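Local coordinates for cellulase, glycosyl hydrolase family 5, TPS linker, domain X (Spirochaeta thermophila, PDB 5E9P), which probably anchors its parent cellulase to crystalline cellulose as a type A carbohydrate-binding module that also recognises xylan, at residues A[16-21]-A[73-78]. Numbering follows the deposited sequence.
Sequences AGEYYW and HYKSGV
Gly17 and Ser76 face each other as a hydrogen-bonded antiparallel pair, each backbone N giving a bond of 2.9 Å to the other's O. Glycine suits this place because a CB would be jammed against the carbonyl of Ala16 and against the hydroxyl of Tyr19, whose OH reaches back to hydrogen-bond Ala16 O. At the next, non-hydrogen-bonded pair, Glu18 extends beside Lys75, its OE2 lying 3.5 Å from Lys75 CD; their charges attract only at longer range, and a water donates to OE2 while accepting a weak bond from Lys75 NZ. The same OE2 takes a 2.7 Å hydrogen bond from His73 NE2 on its anti lone pair, almost in the imidazole plane; glutamate is long enough to bring its carboxylate to both donors. Tyr19 pairs with Tyr74 through two backbone bonds, and on the opposite face of the sheet from Glu18 its ring sets CD2 3.6 Å from Tyr74 CD1, the two planes inclined at 46°. Tyr20 then lays its phenol over one face of the His73 ring as an offset stack, planes 8° apart and centroids 4.3 Å apart. A chi1 of 174°, which puts CG opposite the backbone N, carries the His73 ring toward Tyr20 and Glu18; histidine suits the site because its flat ring stacks by a face while both nitrogens bond at the edge, Glu46 hydrogen-bonding ND1. Without the imidazole, as in an alanine here, Tyr20 would probably lose its stacking partner and Glu18 OE2 its N-H donor, and the carboxylate would be likely to turn more freely. Trp21 brings CH2 over one face of the Tyr74 ring, 3.7 Å from Tyr74 CG, and both side chains touch Val83 of the other sheet, where broad, largely apolar rings fill the interior well; the Tyr74 hydroxyl hydrogen-bonds Gly15 O. Strands 17-23 and 70-76 are thus neighbours in one sheet of this type A module's jelly roll, packed on the second through Trp21 and Tyr74.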
ATOM      1  N   ALA A  16       8.550  -8.691  -8.649  1.00 14.90           N
ATOM      2  CA  ALA A  16       9.561  -8.889  -7.668  1.00 12.27           C
ATOM      3  C   ALA A  16      10.258  -7.603  -7.276  1.00 10.60           C
ATOM      4  O   ALA A  16      10.439  -6.685  -8.069  1.00 13.73           O
ATOM      5  CB  ALA A  16      10.602  -9.845  -8.228  1.00 14.66           C
ATOM      6  N   GLY A  17      10.732  -7.558  -6.050  1.00 10.97           N
ATOM      7  CA  GLY A  17      11.604  -6.531  -5.547  1.00 11.01           C
ATOM      8  C   GLY A  17      11.122  -5.858  -4.258  1.00 10.12           C
ATOM      9  O   GLY A  17      10.124  -6.255  -3.668  1.00 11.36           O
ATOM     10  N   GLU A  18      11.868  -4.844  -3.851  1.00 10.11           N
ATOM     11  CA  GLU A  18      11.601  -4.090  -2.653  1.00  9.41           C
ATOM     12  C   GLU A  18      11.412  -2.628  -3.007  1.00  9.69           C
ATOM     13  O   GLU A  18      12.323  -2.049  -3.617  1.00 10.90           O
ATOM     14  CB  GLU A  18      12.713  -4.248  -1.610  1.00 11.38           C
ATOM     15  CG  GLU A  18      12.485  -3.372  -0.388  1.00 12.98           C
ATOM     16  CD  GLU A  18      13.422  -3.684   0.792  1.00 17.09           C
ATOM     17  OE1 GLU A  18      14.575  -4.090   0.490  1.00 28.67           O
ATOM     18  OE2 GLU A  18      13.013  -3.584   1.924  1.00 16.80           O
ATOM     19  N   TYR A  19      10.257  -2.050  -2.686  1.00  8.11           N
ATOM     20  CA  TYR A  19       9.926  -0.699  -3.114  1.00  8.68           C
ATOM     21  C   TYR A  19       9.341   0.080  -1.931  1.00  8.47           C
ATOM     22  O   TYR A  19       8.751  -0.452  -1.030  1.00  8.71           O
ATOM     23  CB  TYR A  19       8.932  -0.722  -4.282  1.00  8.90           C
ATOM     24  CG  TYR A  19       9.409  -1.595  -5.418  1.00  9.25           C
ATOM     25  CD1 TYR A  19      10.449  -1.156  -6.255  1.00 10.24           C
ATOM     26  CD2 TYR A  19       8.876  -2.837  -5.677  1.00 10.10           C
ATOM     27  CE1 TYR A  19      10.959  -1.993  -7.215  1.00 10.80           C
ATOM     28  CE2 TYR A  19       9.405  -3.682  -6.627  1.00  9.90           C
ATOM     29  CZ  TYR A  19      10.427  -3.237  -7.414  1.00 10.00           C
ATOM     30  OH  TYR A  19      10.999  -4.092  -8.366  1.00 11.26           O
ATOM     31  N   TYR A  20       9.526   1.402  -2.060  1.00  8.96           N
ATOM     32  CA  TYR A  20       9.051   2.379  -1.085  1.00  8.38           C
ATOM     33  C   TYR A  20       8.254   3.437  -1.871  1.00  7.98           C
ATOM     34  O   TYR A  20       8.844   4.245  -2.589  1.00  9.57           O
ATOM     35  CB  TYR A  20      10.236   3.024  -0.363  1.00  9.93           C
ATOM     36  CG  TYR A  20      11.074   2.060   0.419  1.00 11.91           C
ATOM     37  CD1 TYR A  20      12.128   1.405  -0.097  1.00 14.66           C
ATOM     38  CD2 TYR A  20      10.815   1.816   1.771  1.00 13.28           C
ATOM     39  CE1 TYR A  20      12.967   0.520   0.691  1.00 16.19           C
ATOM     40  CE2 TYR A  20      11.560   1.042   2.604  1.00 16.26           C
ATOM     41  CZ  TYR A  20      12.604   0.360   2.023  1.00 17.60           C
ATOM     42  OH  TYR A  20      13.457  -0.457   2.782  1.00 25.70           O
ATOM     43  N   TRP A  21       6.933   3.397  -1.693  1.00  6.97           N
ATOM     44  CA  TRP A  21       6.009   4.284  -2.399  1.00  6.90           C
ATOM     45  C   TRP A  21       5.265   5.135  -1.387  1.00  6.62           C
ATOM     46  O   TRP A  21       4.836   4.619  -0.366  1.00  7.58           O
ATOM     47  CB  TRP A  21       5.003   3.493  -3.220  1.00  6.95           C
ATOM     48  CG  TRP A  21       5.588   2.572  -4.246  1.00  6.97           C
ATOM     49  CD1 TRP A  21       6.469   2.871  -5.231  1.00  8.05           C
ATOM     50  CD2 TRP A  21       5.281   1.193  -4.415  1.00  7.35           C
ATOM     51  NE1 TRP A  21       6.713   1.747  -6.003  1.00  8.66           N
ATOM     52  CE2 TRP A  21       5.987   0.722  -5.518  1.00  7.78           C
ATOM     53  CE3 TRP A  21       4.468   0.289  -3.735  1.00  8.12           C
ATOM     54  CZ2 TRP A  21       5.896  -0.642  -5.952  1.00  9.00           C
ATOM     55  CZ3 TRP A  21       4.377  -1.005  -4.172  1.00  8.98           C
ATOM     56  CH2 TRP A  21       5.070  -1.456  -5.236  1.00  9.52           C
ATOM     57  N   HIS A  73       5.624   0.171   2.095  1.00  7.18           N
ATOM     58  CA  HIS A  73       6.851  -0.553   1.891  1.00  7.62           C
ATOM     59  C   HIS A  73       6.492  -1.965   1.457  1.00  7.06           C
ATOM     60  O   HIS A  73       5.849  -2.701   2.206  1.00  7.66           O
ATOM     61  CB  HIS A  73       7.662  -0.532   3.198  1.00  8.40           C
ATOM     62  CG  HIS A  73       8.879  -1.349   3.167  1.00  9.11           C
ATOM     63  ND1 HIS A  73       9.391  -1.872   4.322  1.00 10.69           N
ATOM     64  CD2 HIS A  73       9.704  -1.774   2.192  1.00 10.38           C
ATOM     65  CE1 HIS A  73      10.488  -2.568   4.062  1.00 11.65           C
ATOM     66  NE2 HIS A  73      10.735  -2.477   2.775  1.00 11.11           N
ATOM     67  N   TYR A  74       6.885  -2.298   0.241  1.00  7.64           N
ATOM     68  CA  TYR A  74       6.556  -3.547  -0.447  1.00  7.51           C
ATOM     69  C   TYR A  74       7.804  -4.385  -0.573  1.00  7.60           C
ATOM     70  O   TYR A  74       8.871  -3.912  -0.996  1.00  8.09           O
ATOM     71  CB  TYR A  74       6.061  -3.168  -1.853  1.00  7.54           C
ATOM     72  CG  TYR A  74       5.801  -4.248  -2.875  1.00  7.25           C
ATOM     73  CD1 TYR A  74       6.819  -4.926  -3.544  1.00  7.98           C
ATOM     74  CD2 TYR A  74       4.500  -4.553  -3.267  1.00  6.86           C
ATOM     75  CE1 TYR A  74       6.578  -5.813  -4.536  1.00  7.88           C
ATOM     76  CE2 TYR A  74       4.264  -5.463  -4.286  1.00  6.79           C
ATOM     77  CZ  TYR A  74       5.287  -6.086  -4.925  1.00  7.47           C
ATOM     78  OH  TYR A  74       4.952  -7.002  -5.916  1.00  8.36           O
ATOM     79  N   LYS A  75       7.674  -5.704  -0.312  1.00  8.02           N
ATOM     80  CA  LYS A  75       8.722  -6.660  -0.647  1.00  8.41           C
ATOM     81  C   LYS A  75       8.114  -7.911  -1.203  1.00  8.34           C
ATOM     82  O   LYS A  75       7.248  -8.530  -0.578  1.00  9.19           O
ATOM     83  CB  LYS A  75       9.515  -7.059   0.606  1.00 10.71           C
ATOM     84  CG  LYS A  75      10.290  -5.999   1.335  1.00 13.82           C
ATOM     85  CD  LYS A  75      11.028  -6.392   2.551  1.00 17.32           C
ATOM     86  CE  LYS A  75      12.232  -7.244   2.241  1.00 21.23           C
ATOM     87  NZ  LYS A  75      12.941  -7.554   3.576  1.00 30.74           N
ATOM     88  N   SER A  76       8.598  -8.332  -2.385  1.00  9.08           N
ATOM     89  CA  SER A  76       8.245  -9.576  -3.001  1.00  9.96           C
ATOM     90  C   SER A  76       9.507 -10.309  -3.441  1.00 10.43           C
ATOM     91  O   SER A  76      10.343  -9.730  -4.113  1.00 10.62           O
ATOM     92  CB  SER A  76       7.370  -9.394  -4.258  1.00 13.15           C
ATOM     93  OG  SER A  76       7.069 -10.663  -4.788  1.00 17.88           O
ATOM     94  N   GLY A  77       9.559 -11.590  -3.177  1.00 13.05           N
ATOM     95  CA  GLY A  77      10.590 -12.457  -3.667  1.00 15.49           C
ATOM     96  C   GLY A  77      10.286 -13.223  -4.886  1.00 17.35           C
ATOM     97  O   GLY A  77      11.128 -13.979  -5.393  1.00 27.08           O
ATOM     98  N   VAL A  78       9.096 -12.986  -5.446  1.00 16.03           N
ATOM     99  CA  VAL A  78       8.640 -13.745  -6.634  1.00 16.46           C
ATOM    100  C   VAL A  78       8.113 -12.820  -7.691  1.00 19.80           C
ATOM    101  O   VAL A  78       7.658 -11.644  -7.444  1.00 17.62           O
ATOM    102  CB  VAL A  78       7.554 -14.762  -6.274  1.00 19.59           C
ATOM    103  CG1 VAL A  78       8.088 -15.811  -5.320  1.00 23.19           C
ATOM    104  CG2 VAL A  78       6.388 -14.182  -5.587  1.00 16.47           C
TER
HETATM  105  O   HOH W   1      14.270  -4.459   4.036  1.00 55.43           O